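Local coordinates for protein polyketide biosynthesis 3-hydroxy-3-methylglutaryl-ACP synthase PksG (Bacillus subtilis, PDB 4YXQ) that catalyses the aldol condensation of an acetyl group carried on an acyl carrier protein with a beta-ketothioester polyketide intermediate during synthesis of the antibiotic bacillaene, at residues Glu49-Phe54 against Ser143-Phe148; Ile78-Ser83 against Phe108-Ala113. One frame throughout, in Å; residues are numbered along the deposited sequence.

Contact 1 of 2, residues Glu49-Phe54 against Ser143-Phe148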
# COMPACT_ATOMS: atom_id res chain seq x y z
N GLU A 49 4.49 -3.83 22.25
CA GLU A 49 5.15 -3.36 21.07
C GLU A 49 4.29 -3.74 19.86
O GLU A 49 3.61 -4.73 19.89
CB GLU A 49 6.53 -4.01 20.93
CG GLU A 49 7.58 -3.60 21.94
CD GLU A 49 8.98 -4.13 21.58
OE1 GLU A 49 9.91 -3.31 21.33
OE2 GLU A 49 9.14 -5.37 21.52
N ASP A 50 4.35 -2.95 18.80
CA ASP A 50 3.63 -3.26 17.58
C ASP A 50 4.36 -2.64 16.37
O ASP A 50 5.46 -2.11 16.53
CB ASP A 50 2.17 -2.80 17.73
CG ASP A 50 2.01 -1.31 17.68
OD1 ASP A 50 3.03 -0.57 17.54
OD2 ASP A 50 0.83 -0.88 17.76
N PRO A 51 3.79 -2.73 15.15
CA PRO A 51 4.56 -2.17 14.03
C PRO A 51 4.76 -0.68 14.07
O PRO A 51 5.66 -0.15 13.42
CB PRO A 51 3.75 -2.62 12.80
CG PRO A 51 3.10 -3.90 13.24
CD PRO A 51 2.74 -3.63 14.67
N VAL A 52 3.93 0.03 14.81
CA VAL A 52 4.12 1.46 14.98
C VAL A 52 5.32 1.68 15.87
O VAL A 52 6.16 2.52 15.59
CB VAL A 52 2.90 2.10 15.65
CG1 VAL A 52 3.17 3.58 15.91
CG2 VAL A 52 1.64 1.88 14.82
N THR A 53 5.35 0.97 16.99
CA THR A 53 6.48 1.00 17.95
C THR A 53 7.79 0.75 17.24
O THR A 53 8.74 1.53 17.35
CB THR A 53 6.22 -0.08 19.02
OG1 THR A 53 5.42 0.51 20.03
CG2 THR A 53 7.47 -0.65 19.61
N PHE A 54 7.84 -0.34 16.49
CA PHE A 54 9.04 -0.69 15.77
C PHE A 54 9.39 0.38 14.72
O PHE A 54 10.55 0.77 14.60
CB PHE A 54 8.90 -2.05 15.13
CG PHE A 54 9.23 -3.18 16.06
CD1 PHE A 54 10.40 -3.91 15.89
CD2 PHE A 54 8.37 -3.55 17.07
CE1 PHE A 54 10.71 -4.97 16.71
CE2 PHE A 54 8.67 -4.59 17.90
CZ PHE A 54 9.85 -5.30 17.73
N SER A 143 8.08 -2.25 8.36
CA SER A 143 7.92 -2.70 9.72
C SER A 143 7.07 -3.95 9.78
O SER A 143 5.92 -3.95 9.34
CB SER A 143 7.28 -1.58 10.53
OG SER A 143 7.39 -1.81 11.93
N ASP A 144 7.63 -5.02 10.32
CA ASP A 144 6.88 -6.27 10.46
C ASP A 144 7.19 -6.98 11.77
O ASP A 144 8.29 -6.87 12.29
CB ASP A 144 7.17 -7.18 9.27
CG ASP A 144 6.32 -6.83 8.04
OD1 ASP A 144 5.06 -6.93 8.18
OD2 ASP A 144 6.91 -6.50 6.96
N ILE A 145 6.21 -7.70 12.30
CA ILE A 145 6.41 -8.49 13.50
C ILE A 145 5.73 -9.84 13.29
O ILE A 145 4.88 -9.98 12.43
CB ILE A 145 5.86 -7.83 14.77
CG1 ILE A 145 4.34 -7.83 14.75
CG2 ILE A 145 6.33 -6.39 14.88
CD1 ILE A 145 3.69 -7.17 15.95
N SER A 146 6.16 -10.82 14.06
CA SER A 146 5.57 -12.15 14.00
C SER A 146 4.97 -12.43 15.37
O SER A 146 5.70 -12.55 16.34
CB SER A 146 6.65 -13.20 13.66
OG SER A 146 7.44 -12.81 12.55
N ARG A 147 3.65 -12.48 15.44
CA ARG A 147 2.98 -12.99 16.63
C ARG A 147 2.46 -14.41 16.38
O ARG A 147 2.40 -14.86 15.22
CB ARG A 147 1.84 -12.06 17.04
CG ARG A 147 2.34 -10.70 17.52
CD ARG A 147 1.58 -10.15 18.72
NE ARG A 147 1.44 -8.69 18.60
CZ ARG A 147 2.18 -7.77 19.22
NH1 ARG A 147 3.17 -8.10 20.04
NH2 ARG A 147 1.93 -6.50 19.00
N PHE A 148 2.08 -15.09 17.47
CA PHE A 148 1.49 -16.44 17.38
C PHE A 148 0.36 -16.65 18.39
O PHE A 148 -0.81 -16.71 18.00
CB PHE A 148 2.58 -17.49 17.56
CG PHE A 148 3.73 -17.33 16.61
CD1 PHE A 148 3.67 -17.86 15.31
CD2 PHE A 148 4.87 -16.63 16.98
CE1 PHE A 148 4.73 -17.71 14.42
CE2 PHE A 148 5.93 -16.47 16.10
CZ PHE A 148 5.86 -17.01 14.82

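Contact 2 of 2, residues Ile78-Ser83 against Phe108-Ala113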
# COMPACT_ATOMS: atom_id res chain seq x y z
N ILE A 78 5.59 6.55 3.73
CA ILE A 78 5.03 5.30 3.36
C ILE A 78 5.50 4.27 4.35
O ILE A 78 6.70 4.13 4.58
CB ILE A 78 5.56 4.89 1.99
CG1 ILE A 78 5.19 5.96 0.97
CG2 ILE A 78 5.05 3.51 1.61
CD1 ILE A 78 5.78 5.75 -0.42
N THR A 79 4.58 3.52 4.96
CA THR A 79 5.01 2.37 5.78
C THR A 79 4.63 1.06 5.10
O THR A 79 3.58 0.94 4.48
CB THR A 79 4.71 2.47 7.33
OG1 THR A 79 4.23 1.22 7.87
CG2 THR A 79 3.80 3.52 7.66
N CYS A 80 5.54 0.11 5.18
CA CYS A 80 5.52 -1.12 4.37
C CYS A 80 5.42 -2.27 5.34
O CYS A 80 6.29 -2.44 6.18
CB CYS A 80 6.82 -1.21 3.54
SG CYS A 80 7.13 0.30 2.59
N SER A 81 4.37 -3.05 5.22
CA SER A 81 4.09 -4.08 6.21
C SER A 81 3.15 -5.16 5.66
O SER A 81 2.49 -4.98 4.64
CB SER A 81 3.48 -3.42 7.43
OG SER A 81 3.41 -4.28 8.53
N GLU A 82 3.16 -6.29 6.36
CA GLU A 82 2.16 -7.31 6.24
C GLU A 82 1.68 -7.64 7.63
O GLU A 82 1.09 -8.68 7.87
CB GLU A 82 2.71 -8.56 5.57
CG GLU A 82 4.09 -9.03 6.05
CD GLU A 82 4.65 -10.12 5.15
OE1 GLU A 82 5.58 -9.83 4.33
OE2 GLU A 82 4.11 -11.25 5.23
N SER A 83 1.85 -6.69 8.54
CA SER A 83 1.42 -6.83 9.93
C SER A 83 0.45 -5.71 10.26
O SER A 83 0.44 -5.20 11.37
CB SER A 83 2.64 -6.74 10.83
OG SER A 83 3.66 -7.59 10.33
N PHE A 108 0.55 6.86 3.82
CA PHE A 108 -0.19 5.63 3.55
C PHE A 108 0.67 4.40 3.78
O PHE A 108 1.84 4.51 4.16
CB PHE A 108 -0.79 5.64 2.13
CG PHE A 108 0.21 5.88 1.03
CD1 PHE A 108 0.77 4.82 0.36
CD2 PHE A 108 0.54 7.17 0.64
CE1 PHE A 108 1.67 5.03 -0.68
CE2 PHE A 108 1.45 7.40 -0.40
CZ PHE A 108 2.00 6.33 -1.08
N GLU A 109 0.09 3.23 3.53
CA GLU A 109 0.72 1.94 3.77
C GLU A 109 0.74 1.15 2.47
O GLU A 109 -0.24 1.15 1.73
CB GLU A 109 -0.14 1.24 4.81
CG GLU A 109 0.35 -0.08 5.34
CD GLU A 109 -0.51 -0.58 6.49
OE1 GLU A 109 -0.83 0.23 7.40
OE2 GLU A 109 -0.85 -1.80 6.50
N VAL A 110 1.85 0.49 2.16
CA VAL A 110 1.88 -0.41 1.01
C VAL A 110 2.01 -1.85 1.43
O VAL A 110 2.63 -2.17 2.44
CB VAL A 110 3.00 -0.08 -0.02
CG1 VAL A 110 2.90 1.37 -0.49
CG2 VAL A 110 4.37 -0.34 0.54
N LYS A 111 1.43 -2.75 0.63
CA LYS A 111 1.43 -4.17 0.96
C LYS A 111 1.53 -5.12 -0.24
O LYS A 111 0.66 -5.15 -1.11
CB LYS A 111 0.19 -4.52 1.79
CG LYS A 111 -0.18 -6.00 1.76
CD LYS A 111 -1.64 -6.19 1.37
CE LYS A 111 -2.57 -5.76 2.49
NZ LYS A 111 -3.99 -6.08 2.19
N GLN A 112 2.61 -5.89 -0.27
CA GLN A 112 2.83 -7.02 -1.24
C GLN A 112 3.78 -8.01 -0.61
O GLN A 112 4.88 -8.21 -1.09
CB GLN A 112 3.44 -6.53 -2.56
CG GLN A 112 3.22 -7.40 -3.79
CD GLN A 112 2.78 -8.84 -3.52
OE1 GLN A 112 3.60 -9.73 -3.29
NE2 GLN A 112 1.48 -9.06 -3.53
N ALA A 113 3.38 -8.62 0.50
CA ALA A 113 4.28 -9.54 1.20
C ALA A 113 5.60 -8.85 1.56
O ALA A 113 5.59 -7.75 2.10
CB ALA A 113 4.54 -10.77 0.34
O HOH W 1 3.24 -6.43 2.54

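Contact 1 of 2, residues Glu49-Phe54 against Ser143-Phe148
Ile145 sets its two branches against different parts of the segment Glu49-Phe54. Its CD1 meets the ring of Pro51, 3.9 Å from Pro51 CD, the two side chains crossing at about a right angle, while Ile145 CG2 sits over one face of the Phe54 ring, toward the rim, 4.1 Å from Phe54 CD2. With chi1 at 71°, CG1 lies between the backbone N and the carbonyl carbon and CG2 takes the place beside N, which divides the branches between proline and phenylalanine. Ser143 grips the carbonyl of Pro51: its OG donates to Pro51 O over 2.8 Å, in the carbonyl plane and on a lone pair, and the same OG rests 3.5 Å from Phe54 CB. In this thiolase-like fold the contact seats the first turn of helix 51-64 on the C-terminal end of strand 137-144. Asp50 is the N-cap of that helix, OD1 taking the N-H of Thr53 almost straight (2.8 Å), while OD2 salt-bridges Arg414 and hydrogen-bonds to Tyr416. Farther along, Arg147 NH2 points its N-H at Glu49 O, 2.6 Å away and close to the guanidinium plane; Arg147 NH1 bonds to Leu46 O.

Contact 2 of 2, residues Ile78-Ser83 against Phe108-Ala113
Thr79 bonds through both its N-H and its C=O to the segment Phe108-Ala113, in the parallel pairing of a beta-alpha-beta unit: strand 74-80, helix 91-98, strand 106-111. Thr79 N donates to Phe108 O at 3.0 Å, and Thr79 O accepts from Val110 N at 2.9 Å, the donor tilted 20° from the carbonyl plane. Beyond them the ladder slackens, Ser81 N reaching Val110 O only through a weak bond of 3.4 Å.

The apolar contacts lie on the face that carries Ile78, Cys80, Phe108 and Val110. Ile78 CG1 makes a CH-pi contact over the Phe108 ring, 4.2 Å from its centroid; Phe108 CG stands between its backbone N and carbonyl carbon (chi1 55°), which leaves the ring alongside Ile78. The other branch, Ile78 CG2, touches Val110 CG1, and Cys80 SG presses on Val110 CG2 at 3.5 Å.

The charged ends of Glu109 and Lys111 lead elsewhere, forming reciprocal salt bridges with Lys111 and Glu109 of the second subunit, whose strand continues the sheet antiparallel. Glu82, a proton donor/acceptor by similarity, brings OE1 to 3.0 Å from Ala113 O, with no bond between these two acceptors, and pairs through OE2 with Arg203.

Where the strands part, a water lies between the backbones: it is 2.7 Å from both Ser81 O and Ala113 O, close enough to bond to either, and accepts a weak bond from Gln112 N.

How the contacts relate
Contacts 1 and 2 share one sheet, in which strand 74-80 lies between strands 106-111 and 137-144, and their centres are 12 Å apart. Ser81 OG and Ser83 OG of contact 2 probably hydrogen-bond to Ser143 O and Asp144 OD1 of contact 1, both at 2.7 Å, and Asp144 OD1 also accepts from Glu82 N. Contact 1 thus supplies backbone and carboxylate partners for the turn that carries Glu82. The Ile145 side chain stays about 9 Å from that of Glu82, whereas the Glu82 side chain comes within about 3 Å of Cys114 and about 7 Å of His250, the other catalytic residues assigned by similarity. Contact 2 therefore holds part of the probable active site.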